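Local coordinates for protein naphthalene dioxygenase large subunit (Rhodococcus sp., PDB 2B1X) that forms the large subunit of a Rieske-type oxygenase, holding an Fe2/S2 cluster in one domain and an iron(III) ion in the other, at residues Glu5-Leu10 with Leu434-Ser439; Phe48-Ser53 with Asp60-Tyr65; Gly192-Trp197 with Met337-Val342; Phe299-Ile304 with Trp326-Pro331. All blocks are in the same frame, centred on the assembly; numbering follows the deposited sequence.

Interaction 1. Residues Glu5-Leu10 with Leu434-Ser439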
loop_
_atom_site.group_PDB
_atom_site.type_symbol
_atom_site.label_atom_id
_atom_site.label_comp_id
_atom_site.label_asym_id
_atom_site.label_seq_id
_atom_site.Cartn_x
_atom_site.Cartn_y
_atom_site.Cartn_z
ATOM N N GLU A 5 1.787 -10.096 28.999
ATOM C CA GLU A 5 2.511 -10.979 28.080
ATOM C C GLU A 5 3.891 -10.433 27.703
ATOM O O GLU A 5 4.867 -11.138 27.795
ATOM C CB GLU A 5 1.690 -11.251 26.823
ATOM C CG GLU A 5 0.429 -12.090 27.042
ATOM C CD GLU A 5 -0.703 -11.326 27.747
ATOM O OE1 GLU A 5 -0.793 -10.075 27.593
ATOM O OE2 GLU A 5 -1.507 -11.987 28.472
ATOM N N LEU A 6 3.970 -9.175 27.294
ATOM C CA LEU A 6 5.252 -8.651 26.865
ATOM C C LEU A 6 6.193 -8.564 28.079
ATOM O O LEU A 6 7.343 -8.935 27.983
ATOM C CB LEU A 6 5.096 -7.305 26.153
ATOM C CG LEU A 6 6.392 -6.604 25.693
ATOM C CD1 LEU A 6 7.377 -7.550 24.912
ATOM C CD2 LEU A 6 6.093 -5.333 24.888
ATOM N N ARG A 7 5.681 -8.088 29.207
ATOM C CA ARG A 7 6.489 -7.922 30.396
ATOM C C ARG A 7 7.141 -9.258 30.755
ATOM O O ARG A 7 8.358 -9.336 30.912
ATOM C CB ARG A 7 5.660 -7.383 31.570
ATOM C CG ARG A 7 6.489 -7.167 32.850
ATOM C CD ARG A 7 5.748 -6.496 34.005
ATOM N NE ARG A 7 5.297 -5.152 33.633
ATOM C CZ ARG A 7 6.054 -4.045 33.684
ATOM N NH1 ARG A 7 7.322 -4.108 34.107
ATOM N NH2 ARG A 7 5.541 -2.869 33.305
ATOM N N GLN A 8 6.335 -10.310 30.826
ATOM C CA GLN A 8 6.812 -11.619 31.237
ATOM C C GLN A 8 7.835 -12.131 30.242
ATOM O O GLN A 8 8.843 -12.736 30.625
ATOM C CB GLN A 8 5.650 -12.599 31.376
ATOM C CG GLN A 8 4.832 -12.416 32.688
ATOM C CD GLN A 8 3.468 -13.126 32.663
ATOM O OE1 GLN A 8 3.241 -14.042 31.857
ATOM N NE2 GLN A 8 2.555 -12.702 33.553
ATOM N N THR A 9 7.587 -11.862 28.957
ATOM C CA THR A 9 8.522 -12.278 27.901
ATOM C C THR A 9 9.884 -11.607 28.070
ATOM O O THR A 9 10.952 -12.240 27.901
ATOM C CB THR A 9 7.937 -11.946 26.520
ATOM O OG1 THR A 9 6.826 -12.799 26.237
ATOM C CG2 THR A 9 8.919 -12.285 25.409
ATOM N N LEU A 10 9.857 -10.316 28.369
ATOM C CA LEU A 10 11.108 -9.598 28.565
ATOM C C LEU A 10 11.830 -10.075 29.827
ATOM O O LEU A 10 13.039 -10.214 29.821
ATOM C CB LEU A 10 10.872 -8.084 28.598
ATOM C CG LEU A 10 10.292 -7.470 27.303
ATOM C CD1 LEU A 10 9.715 -6.052 27.542
ATOM C CD2 LEU A 10 11.351 -7.447 26.244
ATOM N N LEU A 434 16.273 -1.760 28.842
ATOM C CA LEU A 434 15.642 -0.491 28.497
ATOM C C LEU A 434 14.131 -0.651 28.287
ATOM O O LEU A 434 13.368 0.210 28.691
ATOM C CB LEU A 434 16.301 0.161 27.276
ATOM C CG LEU A 434 17.694 0.764 27.452
ATOM C CD1 LEU A 434 18.188 1.294 26.116
ATOM C CD2 LEU A 434 17.689 1.914 28.494
ATOM N N MET A 435 13.742 -1.761 27.656
ATOM C CA MET A 435 12.339 -2.123 27.431
ATOM C C MET A 435 11.559 -2.259 28.748
ATOM O O MET A 435 10.370 -1.917 28.821
ATOM C CB MET A 435 12.258 -3.434 26.642
ATOM C CG MET A 435 12.580 -3.342 25.161
ATOM S SD MET A 435 11.494 -2.313 24.080
ATOM C CE MET A 435 10.077 -3.463 23.892
ATOM N N LEU A 436 12.235 -2.768 29.779
ATOM C CA LEU A 436 11.612 -2.985 31.084
ATOM C C LEU A 436 11.721 -1.797 32.042
ATOM O O LEU A 436 11.087 -1.805 33.093
ATOM C CB LEU A 436 12.189 -4.232 31.767
ATOM C CG LEU A 436 11.669 -5.582 31.296
ATOM C CD1 LEU A 436 12.603 -6.741 31.756
ATOM C CD2 LEU A 436 10.230 -5.813 31.771
ATOM N N ALA A 437 12.506 -0.787 31.689
ATOM C CA ALA A 437 12.690 0.361 32.564
ATOM C C ALA A 437 11.387 1.178 32.675
ATOM O O ALA A 437 10.938 1.778 31.701
ATOM C CB ALA A 437 13.866 1.224 32.081
ATOM N N GLU A 438 10.770 1.165 33.859
ATOM C CA GLU A 438 9.544 1.951 34.097
ATOM C C GLU A 438 9.897 3.422 34.307
ATOM O O GLU A 438 9.149 4.318 33.888
ATOM C CB GLU A 438 8.739 1.404 35.275
ATOM C CG GLU A 438 8.128 0.026 35.042
ATOM C CD GLU A 438 7.132 -0.017 33.879
ATOM O OE1 GLU A 438 6.112 0.713 33.919
ATOM O OE2 GLU A 438 7.357 -0.794 32.919
ATOM N N SER A 439 11.041 3.644 34.957
ATOM C CA SER A 439 11.732 4.934 34.969
ATOM C C SER A 439 13.137 4.772 34.338
ATOM O O SER A 439 13.809 3.769 34.596
ATOM C CB SER A 439 11.824 5.492 36.395
ATOM O OG SER A 439 10.603 6.117 36.772
#
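Arg-7 reaches across to Glu-438 with its guanidinium group, and the salt bridge between them is the polar part of this contact. Arg-7 NH2 donates to Glu-438 OE2 over 2.8 Å with an angle of 161° at the hydrogen, and OE2 lies close to the guanidinium plane, at its edge. The acceptor is met differently: NH2 comes from above the carboxylate, the two flat groups being turned 62° apart. The arginine leaves its helix with CG anti to the backbone N (chi1 -179°) and bends at chi3, which carries the charged end over to the acid. Glu-438 OE2 also forms a salt bridge with Arg-40 NH1, so one carboxylate oxygen serves two arginines, a pairing likely to favour its negative charge; Arg-40 NH1 additionally bonds to Met-435 O. Within the helix, Glu-5 O takes Thr-9 N and Thr-9 OG1, each at 3.0 Å and from opposite faces of its carbonyl plane. Beneath the ion pair the packing is apolar. Leu-10 CB rests on Leu-436 CG at 3.8 Å, and Leu-10 CD1 meets Met-435 CB at the same distance, where the two side chains cross at about a right angle. Met-435 and Leu-6 also touch helix 31-40. The arrangement is a small helix-helix interface, in which the N-terminal helix 4-16 packs on the C-terminal end of helix 422-436 and the loop that follows.

Interaction 2. Residues Phe48-Ser53 with Asp60-Tyr65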
loop_
_atom_site.group_PDB
_atom_site.type_symbol
_atom_site.label_atom_id
_atom_site.label_comp_id
_atom_site.label_asym_id
_atom_site.label_seq_id
_atom_site.Cartn_x
_atom_site.Cartn_y
_atom_site.Cartn_z
ATOM N N PHE A 48 22.539 8.269 16.252
ATOM C CA PHE A 48 23.384 8.975 15.308
ATOM C C PHE A 48 22.505 9.731 14.281
ATOM O O PHE A 48 21.521 9.180 13.743
ATOM C CB PHE A 48 24.322 7.993 14.586
ATOM C CG PHE A 48 25.118 8.633 13.476
ATOM C CD1 PHE A 48 26.246 9.391 13.751
ATOM C CD2 PHE A 48 24.708 8.493 12.154
ATOM C CE1 PHE A 48 26.971 10.013 12.713
ATOM C CE2 PHE A 48 25.389 9.106 11.123
ATOM C CZ PHE A 48 26.551 9.857 11.388
ATOM N N LEU A 49 22.881 10.983 14.013
ATOM C CA LEU A 49 22.139 11.847 13.090
ATOM C C LEU A 49 22.922 12.198 11.819
ATOM O O LEU A 49 22.402 12.117 10.704
ATOM C CB LEU A 49 21.817 13.160 13.787
ATOM C CG LEU A 49 20.985 13.018 15.079
ATOM C CD1 LEU A 49 20.854 14.332 15.807
ATOM C CD2 LEU A 49 19.628 12.470 14.733
ATOM N N ALA A 50 24.156 12.648 11.998
ATOM C CA ALA A 50 24.915 13.177 10.872
ATOM C C ALA A 50 26.377 13.206 11.195
ATOM O O ALA A 50 26.759 13.149 12.378
ATOM C CB ALA A 50 24.413 14.596 10.516
ATOM N N HIS A 51 27.206 13.286 10.154
ATOM C CA HIS A 51 28.627 13.573 10.356
ATOM C C HIS A 51 28.842 15.067 10.155
ATOM O O HIS A 51 28.207 15.681 9.286
ATOM C CB HIS A 51 29.507 12.753 9.395
ATOM C CG HIS A 51 30.962 12.699 9.780
ATOM N ND1 HIS A 51 31.875 13.654 9.373
ATOM C CD2 HIS A 51 31.664 11.793 10.507
ATOM C CE1 HIS A 51 33.071 13.349 9.846
ATOM N NE2 HIS A 51 32.972 12.222 10.531
ATOM N N GLU A 52 29.724 15.659 10.969
ATOM C CA GLU A 52 30.040 17.077 10.863
ATOM C C GLU A 52 30.526 17.507 9.478
ATOM O O GLU A 52 30.298 18.651 9.054
ATOM C CB GLU A 52 31.082 17.454 11.909
ATOM C CG GLU A 52 30.485 17.645 13.288
ATOM C CD GLU A 52 31.479 18.239 14.273
ATOM O OE1 GLU A 52 31.648 17.648 15.370
ATOM O OE2 GLU A 52 32.102 19.282 13.952
ATOM N N SER A 53 31.225 16.610 8.779
ATOM C CA SER A 53 31.695 16.908 7.413
ATOM C C SER A 53 30.577 17.020 6.362
ATOM O O SER A 53 30.862 17.415 5.226
ATOM C CB SER A 53 32.737 15.886 6.929
ATOM O OG SER A 53 32.104 14.639 6.704
ATOM N N ASP A 60 24.804 25.350 6.225
ATOM C CA ASP A 60 24.626 23.957 5.779
ATOM C C ASP A 60 23.673 23.208 6.734
ATOM O O ASP A 60 23.724 23.376 7.966
ATOM C CB ASP A 60 25.955 23.215 5.732
ATOM C CG ASP A 60 26.842 23.600 4.533
ATOM O OD1 ASP A 60 26.427 24.360 3.628
ATOM O OD2 ASP A 60 28.014 23.188 4.418
ATOM N N TYR A 61 22.806 22.385 6.159
ATOM C CA TYR A 61 21.932 21.549 6.964
ATOM C C TYR A 61 21.598 20.247 6.257
ATOM O O TYR A 61 21.620 20.186 5.023
ATOM C CB TYR A 61 20.628 22.309 7.283
ATOM C CG TYR A 61 19.751 22.523 6.080
ATOM C CD1 TYR A 61 18.819 21.544 5.686
ATOM C CD2 TYR A 61 19.828 23.711 5.346
ATOM C CE1 TYR A 61 18.003 21.735 4.560
ATOM C CE2 TYR A 61 19.005 23.941 4.251
ATOM C CZ TYR A 61 18.099 22.945 3.852
ATOM O OH TYR A 61 17.274 23.147 2.767
ATOM N N VAL A 62 21.244 19.230 7.051
ATOM C CA VAL A 62 20.667 17.991 6.550
ATOM C C VAL A 62 19.441 17.732 7.441
ATOM O O VAL A 62 19.387 18.220 8.566
ATOM C CB VAL A 62 21.654 16.784 6.599
ATOM C CG1 VAL A 62 22.824 16.969 5.601
ATOM C CG2 VAL A 62 22.219 16.537 8.013
ATOM N N VAL A 63 18.460 17.021 6.912
ATOM C CA VAL A 63 17.288 16.620 7.690
ATOM C C VAL A 63 17.376 15.127 8.080
ATOM O O VAL A 63 17.410 14.254 7.220
ATOM C CB VAL A 63 15.995 16.928 6.948
ATOM C CG1 VAL A 63 14.780 16.463 7.788
ATOM C CG2 VAL A 63 15.880 18.466 6.644
ATOM N N ARG A 64 17.359 14.850 9.379
ATOM C CA ARG A 64 17.607 13.514 9.911
ATOM C C ARG A 64 16.598 13.148 10.985
ATOM O O ARG A 64 15.745 13.991 11.325
ATOM C CB ARG A 64 19.060 13.397 10.375
ATOM C CG ARG A 64 20.044 13.656 9.242
ATOM C CD ARG A 64 20.146 12.482 8.221
ATOM N NE ARG A 64 20.823 12.862 6.990
ATOM C CZ ARG A 64 22.151 12.947 6.836
ATOM N NH1 ARG A 64 22.992 12.677 7.846
ATOM N NH2 ARG A 64 22.650 13.310 5.668
ATOM N N TYR A 65 16.662 11.924 11.523
ATOM C CA TYR A 65 15.539 11.402 12.325
ATOM C C TYR A 65 15.895 10.761 13.651
ATOM O O TYR A 65 16.979 10.171 13.796
ATOM C CB TYR A 65 14.779 10.322 11.525
ATOM C CG TYR A 65 14.212 10.841 10.272
ATOM C CD1 TYR A 65 14.990 11.016 9.143
ATOM C CD2 TYR A 65 12.866 11.229 10.228
ATOM C CE1 TYR A 65 14.436 11.548 7.953
ATOM C CE2 TYR A 65 12.313 11.707 9.069
ATOM C CZ TYR A 65 13.104 11.880 7.936
ATOM O OH TYR A 65 12.516 12.420 6.807
HETATM O O HOH W 1 18.938 8.771 12.888
#
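Arg-64 folds over the backbone of Leu-49 and bonds to its carbonyl oxygen with NH1, at 3.0 Å and a nearly straight 163° at the hydrogen. The bond lies in the guanidinium plane and also in the carbonyl plane, so the oxygen sits at the edge of the guanidinium and is itself met on a lone pair. The bend at chi2 (-74°) curls the arginine chain round the acceptor, and Arg-64 CG comes within 3.2 Å of Leu-49 O. One face of the guanidinium lies against Val-62 CG2, which sits over its centre 3.8 Å above the plane. Ala-50 CB approaches NH1 obliquely and touches Val-62 CG2 at 3.9 Å. The other terminal nitrogen, NH2, forms a salt bridge with Glu-54, so donors of the same flat group are tied to a carbonyl and to an acid. Both strands belong to the Rieske domain, but to different antiparallel sheets: 47-51 pairs with 154-158, whereas 60-66 lies in the four-stranded sheet, and the short segments run roughly antiparallel at 159° with axes 6.9 Å apart. Leu-49 and Ala-50 form a classic beta bulge opposite Ile-155. At the other end of the contact, Leu-49 CD2 touches Tyr-65 O, 3.6 Å away. A water bridges the same tyrosine oxygen and Phe-48 O, donating to both. The side chain of Tyr-65 sets off away from strand 48-51, and its OH bonds to Asp-127 of a small subunit.

Interaction 3. Residues Gly192-Trp197 with Met337-Val342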
loop_
_atom_site.group_PDB
_atom_site.type_symbol
_atom_site.label_atom_id
_atom_site.label_comp_id
_atom_site.label_asym_id
_atom_site.label_seq_id
_atom_site.Cartn_x
_atom_site.Cartn_y
_atom_site.Cartn_z
ATOM N N GLY A 192 29.655 12.692 -0.573
ATOM C CA GLY A 192 28.328 12.908 -1.113
ATOM C C GLY A 192 27.231 12.852 -0.072
ATOM O O GLY A 192 27.103 13.722 0.779
ATOM N N ALA A 193 26.427 11.805 -0.145
ATOM C CA ALA A 193 25.259 11.643 0.701
ATOM C C ALA A 193 25.121 10.137 0.979
ATOM O O ALA A 193 25.757 9.319 0.322
ATOM C CB ALA A 193 24.027 12.161 -0.010
ATOM N N PRO A 194 24.330 9.765 1.967
ATOM C CA PRO A 194 24.054 8.346 2.194
ATOM C C PRO A 194 23.125 7.781 1.109
ATOM O O PRO A 194 22.271 8.503 0.560
ATOM C CB PRO A 194 23.381 8.342 3.556
ATOM C CG PRO A 194 22.724 9.735 3.640
ATOM C CD PRO A 194 23.670 10.636 2.970
ATOM N N GLN A 195 23.347 6.524 0.747
ATOM C CA GLN A 195 22.314 5.759 0.039
ATOM C C GLN A 195 21.211 5.524 1.043
ATOM O O GLN A 195 21.491 5.112 2.174
ATOM C CB GLN A 195 22.858 4.378 -0.366
ATOM C CG GLN A 195 24.029 4.370 -1.342
ATOM C CD GLN A 195 24.540 2.933 -1.575
ATOM O OE1 GLN A 195 24.149 2.011 -0.846
ATOM N NE2 GLN A 195 25.415 2.755 -2.540
ATOM N N ARG A 196 19.969 5.758 0.635
ATOM C CA ARG A 196 18.799 5.491 1.472
ATOM C C ARG A 196 17.780 4.622 0.747
ATOM O O ARG A 196 17.323 4.948 -0.350
ATOM C CB ARG A 196 18.166 6.804 1.899
ATOM C CG ARG A 196 19.131 7.681 2.746
ATOM C CD ARG A 196 18.598 9.059 3.057
ATOM N NE ARG A 196 17.242 9.023 3.636
ATOM C CZ ARG A 196 16.536 10.098 4.010
ATOM N NH1 ARG A 196 17.022 11.334 3.844
ATOM N NH2 ARG A 196 15.312 9.939 4.516
ATOM N N TRP A 197 17.435 3.490 1.333
ATOM C CA TRP A 197 16.447 2.614 0.697
ATOM C C TRP A 197 15.728 1.843 1.795
ATOM O O TRP A 197 16.230 1.788 2.934
ATOM C CB TRP A 197 17.105 1.692 -0.361
ATOM C CG TRP A 197 17.910 0.516 0.200
ATOM C CD1 TRP A 197 17.503 -0.801 0.283
ATOM C CD2 TRP A 197 19.244 0.544 0.726
ATOM N NE1 TRP A 197 18.501 -1.578 0.826
ATOM C CE2 TRP A 197 19.572 -0.777 1.126
ATOM C CE3 TRP A 197 20.187 1.552 0.933
ATOM C CZ2 TRP A 197 20.820 -1.117 1.690
ATOM C CZ3 TRP A 197 21.442 1.204 1.495
ATOM C CH2 TRP A 197 21.729 -0.107 1.857
ATOM N N MET A 337 20.351 3.822 5.940
ATOM C CA MET A 337 21.141 4.994 5.465
ATOM C C MET A 337 22.601 4.596 5.515
ATOM O O MET A 337 23.167 4.513 6.608
ATOM C CB MET A 337 20.879 6.240 6.326
ATOM C CG MET A 337 19.337 6.450 6.556
ATOM S SD MET A 337 18.938 8.123 7.041
ATOM C CE MET A 337 17.158 7.949 7.444
ATOM N N SER A 338 23.219 4.375 4.349
ATOM C CA SER A 338 24.592 3.872 4.293
ATOM C C SER A 338 25.565 4.951 3.801
ATOM O O SER A 338 25.450 5.448 2.683
ATOM C CB SER A 338 24.688 2.642 3.396
ATOM O OG SER A 338 26.025 2.176 3.404
ATOM N N PHE A 339 26.483 5.326 4.679
ATOM C CA PHE A 339 27.443 6.410 4.411
ATOM C C PHE A 339 28.794 5.813 4.065
ATOM O O PHE A 339 29.220 4.836 4.685
ATOM C CB PHE A 339 27.614 7.265 5.674
ATOM C CG PHE A 339 26.347 7.924 6.183
ATOM C CD1 PHE A 339 25.421 7.225 6.967
ATOM C CD2 PHE A 339 26.120 9.292 5.935
ATOM C CE1 PHE A 339 24.255 7.859 7.470
ATOM C CE2 PHE A 339 25.004 9.951 6.442
ATOM C CZ PHE A 339 24.041 9.238 7.205
ATOM N N PHE A 340 29.467 6.383 3.073
ATOM C CA PHE A 340 30.869 6.044 2.801
ATOM C C PHE A 340 31.740 7.186 3.302
ATOM O O PHE A 340 31.453 8.357 3.018
ATOM C CB PHE A 340 31.092 5.814 1.300
ATOM C CG PHE A 340 32.556 5.769 0.897
ATOM C CD1 PHE A 340 33.328 4.637 1.166
ATOM C CD2 PHE A 340 33.155 6.861 0.300
ATOM C CE1 PHE A 340 34.681 4.576 0.816
ATOM C CE2 PHE A 340 34.535 6.832 -0.060
ATOM C CZ PHE A 340 35.290 5.679 0.204
ATOM N N LEU A 341 32.806 6.854 4.050
ATOM C CA LEU A 341 33.694 7.876 4.595
ATOM C C LEU A 341 35.133 7.585 4.232
ATOM O O LEU A 341 35.506 6.435 4.064
ATOM C CB LEU A 341 33.571 7.978 6.117
ATOM C CG LEU A 341 32.209 8.438 6.696
ATOM C CD1 LEU A 341 31.294 7.299 6.816
ATOM C CD2 LEU A 341 32.418 9.102 8.068
ATOM N N VAL A 342 35.935 8.634 4.108
ATOM C CA VAL A 342 37.375 8.478 3.822
ATOM C C VAL A 342 38.109 9.702 4.390
ATOM O O VAL A 342 37.527 10.796 4.528
ATOM C CB VAL A 342 37.639 8.252 2.299
ATOM C CG1 VAL A 342 37.288 9.505 1.462
ATOM C CG2 VAL A 342 39.082 7.731 2.009
HETATM O O HOH W 2 28.172 8.387 1.612
#
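Gln-195 O receives Ser-338 N at 2.9 Å, with 165° at the hydrogen, and also takes a CA-H...O contact from Met-337. The return bond, Gln-195 N to Ser-338 O at 3.1 Å, is more bent, and Pro-194 CA adds a further CH contact to that oxygen. Gln-195 and Ser-338 thus make an antiparallel hydrogen-bonded pair, followed by Arg-196 and Met-337 as a non-hydrogen-bonded one, at the place where strand 188-199 borders the large antiparallel sheet of the Bet v 1-like catalytic domain. On the face that carries Arg-196 and Met-337, the two side chains run alongside each other in the same direction. The sulfur of Met-337 lies over one face of the guanidinium, with SD 3.9 Å from Arg-196 NE, while the arginine pairs through NE with Glu-335 and through NH2 with Asp-127 of a small subunit. On the face of Gln-195 and Ser-338, the amide of Gln-195 bonds to Ile-364 N and to Thr-65 O of another small subunit, and the serine hydroxyl bonds to Tyr-358. Ser-338 CB meets the edge of the Trp-197 ring at CZ3. A water links the backbones next to the pair, donating to Ala-193 O and accepting from Phe-340 N. Close by, Pro-194 packs flat on Phe-339 in a CH-pi contact, its CB 3.6 Å from the ring centroid and 10° off the ring normal.

Interaction 4. Residues Phe299-Ile304 with Trp326-Pro331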
loop_
_atom_site.group_PDB
_atom_site.type_symbol
_atom_site.label_atom_id
_atom_site.label_comp_id
_atom_site.label_asym_id
_atom_site.label_seq_id
_atom_site.Cartn_x
_atom_site.Cartn_y
_atom_site.Cartn_z
ATOM N N PHE A 299 25.057 1.042 20.052
ATOM C CA PHE A 299 23.647 0.914 20.418
ATOM C C PHE A 299 22.935 2.263 20.349
ATOM O O PHE A 299 23.492 3.267 20.788
ATOM C CB PHE A 299 23.521 0.371 21.832
ATOM C CG PHE A 299 22.142 -0.024 22.184
ATOM C CD1 PHE A 299 21.722 -1.351 22.037
ATOM C CD2 PHE A 299 21.254 0.922 22.694
ATOM C CE1 PHE A 299 20.420 -1.728 22.367
ATOM C CE2 PHE A 299 19.915 0.559 23.018
ATOM C CZ PHE A 299 19.511 -0.761 22.854
ATOM N N PRO A 300 21.706 2.308 19.834
ATOM C CA PRO A 300 21.010 1.139 19.264
ATOM C C PRO A 300 21.324 0.764 17.809
ATOM O O PRO A 300 21.481 -0.447 17.555
ATOM C CB PRO A 300 19.523 1.512 19.387
ATOM C CG PRO A 300 19.523 3.068 19.391
ATOM C CD PRO A 300 20.868 3.530 19.846
ATOM N N ASN A 301 21.378 1.722 16.887
ATOM C CA ASN A 301 21.150 1.374 15.468
ATOM C C ASN A 301 22.166 2.010 14.509
ATOM O O ASN A 301 21.869 2.206 13.336
ATOM C CB ASN A 301 19.711 1.734 15.039
ATOM C CG ASN A 301 19.483 3.254 14.956
ATOM O OD1 ASN A 301 20.117 4.012 15.678
ATOM N ND2 ASN A 301 18.606 3.690 14.059
ATOM N N LEU A 302 23.362 2.334 15.008
ATOM C CA LEU A 302 24.456 2.781 14.156
ATOM C C LEU A 302 25.472 1.655 14.067
ATOM O O LEU A 302 25.996 1.224 15.098
ATOM C CB LEU A 302 25.151 4.044 14.721
ATOM C CG LEU A 302 26.536 4.369 14.064
ATOM C CD1 LEU A 302 26.309 4.796 12.624
ATOM C CD2 LEU A 302 27.315 5.420 14.821
ATOM N N SER A 303 25.763 1.183 12.852
ATOM C CA SER A 303 26.781 0.144 12.697
ATOM C C SER A 303 27.940 0.661 11.839
ATOM O O SER A 303 27.770 1.595 11.053
ATOM C CB SER A 303 26.209 -1.149 12.086
ATOM O OG SER A 303 25.207 -1.754 12.916
ATOM N N ILE A 304 29.105 0.050 12.049
ATOM C CA ILE A 304 30.349 0.430 11.419
ATOM C C ILE A 304 30.888 -0.787 10.708
ATOM O O ILE A 304 30.891 -1.896 11.283
ATOM C CB ILE A 304 31.338 0.899 12.517
ATOM C CG1 ILE A 304 30.776 2.176 13.184
ATOM C CG2 ILE A 304 32.741 1.111 11.956
ATOM C CD1 ILE A 304 31.557 2.667 14.401
ATOM N N TRP A 326 20.281 1.773 10.819
ATOM C CA TRP A 326 19.167 0.886 10.565
ATOM C C TRP A 326 17.986 1.670 11.105
ATOM O O TRP A 326 17.649 1.570 12.280
ATOM C CB TRP A 326 19.346 -0.472 11.270
ATOM C CG TRP A 326 20.693 -1.038 11.116
ATOM C CD1 TRP A 326 21.678 -1.167 12.096
ATOM C CD2 TRP A 326 21.264 -1.547 9.904
ATOM N NE1 TRP A 326 22.797 -1.739 11.545
ATOM C CE2 TRP A 326 22.564 -2.003 10.212
ATOM C CE3 TRP A 326 20.789 -1.693 8.578
ATOM C CZ2 TRP A 326 23.416 -2.563 9.254
ATOM C CZ3 TRP A 326 21.650 -2.277 7.619
ATOM C CH2 TRP A 326 22.962 -2.697 7.980
ATOM N N HIS A 327 17.391 2.492 10.246
ATOM C CA HIS A 327 16.338 3.390 10.724
ATOM C C HIS A 327 14.970 2.692 10.900
ATOM O O HIS A 327 14.429 2.160 9.949
ATOM C CB HIS A 327 16.205 4.637 9.835
ATOM C CG HIS A 327 15.262 5.628 10.399
ATOM N ND1 HIS A 327 14.065 5.945 9.784
ATOM C CD2 HIS A 327 15.285 6.305 11.571
ATOM C CE1 HIS A 327 13.413 6.814 10.535
ATOM N NE2 HIS A 327 14.118 7.025 11.634
ATOM N N PRO A 328 14.395 2.710 12.103
ATOM C CA PRO A 328 13.117 2.014 12.336
ATOM C C PRO A 328 11.858 2.671 11.712
ATOM O O PRO A 328 11.476 3.831 12.041
ATOM C CB PRO A 328 12.990 2.013 13.871
ATOM C CG PRO A 328 13.675 3.268 14.292
ATOM C CD PRO A 328 14.895 3.378 13.331
ATOM N N LEU A 329 11.175 1.905 10.871
ATOM C CA LEU A 329 9.989 2.421 10.172
ATOM C C LEU A 329 8.729 1.724 10.721
ATOM O O LEU A 329 7.646 2.302 10.740
ATOM C CB LEU A 329 10.127 2.194 8.667
ATOM C CG LEU A 329 11.031 3.139 7.883
ATOM C CD1 LEU A 329 10.950 2.807 6.384
ATOM C CD2 LEU A 329 10.622 4.609 8.142
ATOM N N GLY A 330 8.878 0.469 11.148
ATOM C CA GLY A 330 7.773 -0.277 11.760
ATOM C C GLY A 330 8.351 -1.618 12.224
ATOM O O GLY A 330 9.594 -1.838 12.105
ATOM N N PRO A 331 7.500 -2.483 12.773
ATOM C CA PRO A 331 7.950 -3.791 13.280
ATOM C C PRO A 331 8.640 -4.585 12.162
ATOM O O PRO A 331 9.603 -5.375 12.418
ATOM C CB PRO A 331 6.649 -4.485 13.696
ATOM C CG PRO A 331 5.546 -3.688 12.993
ATOM C CD PRO A 331 6.038 -2.276 12.933
#
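The indole of Trp-326 meets Ser-303 at its edge: Ser-303 OG lies near the ring plane and accepts from Trp-326 NE1, 2.8 Å away, with an angle of 163°. The same hydroxyl is hydrogen-bonded to Thr-297, so the oxygen holding the indole is itself fixed from the neighbouring strand. Trp-376 forms an edge-to-face pair with the indole, and Ala-207 of helix 204-212 and Met-334 and Val-336 of strand 333-343 also pack on it. Asn-301 binds both the backbone N and the backbone O of Trp-326. Asn-301 O accepts from Trp-326 N at 3.0 Å, in the carbonyl plane, and Asn-301 ND2 donates to Trp-326 O at 2.9 Å. This second bond lies in the amide plane of the asparagine but arrives 63° out of the plane of the tryptophan carbonyl, away from the lone pairs. With chi1 of Asn-301 at 70°, CG stands between the backbone N and the carbonyl carbon, which brings ND2 to the Trp-326 carbonyl and within 3.8 Å of Pro-328 CD. The amide thus supplies a side-chain donor just before strand 302-309 begins, following the cis peptide between Phe-299 and Pro-300. The side chain of Trp-326 is about 9 Å from the bound iron(III) ion. The arrangement belongs to the open end of the antiparallel beta hairpin 302-309/318-330 in the central sheet of the Bet v 1-like catalytic domain.

From the N terminus, helix 4-16 opens interaction 1, which closes only at the C-terminal end of helix 422-436 and so encloses the other three contacts. Interaction 2 closes a short loop within the Rieske domain before interaction 3 opens. Interaction 3 joins strands 188-199 and 333-343, and interaction 4, the hairpin contact of strands 302-309 and 318-330, is nested inside its loop; both lie in one sheet, where 318-330 and 333-343 are neighbours. Interaction 2 meets this catalytic sheet through Arg-64 against Phe-339 and Tyr-65 against His-327, linking the two domains. Leu-434 packs on Phe-299, connecting interaction 1 with interaction 4, whose centres are 20 Å apart.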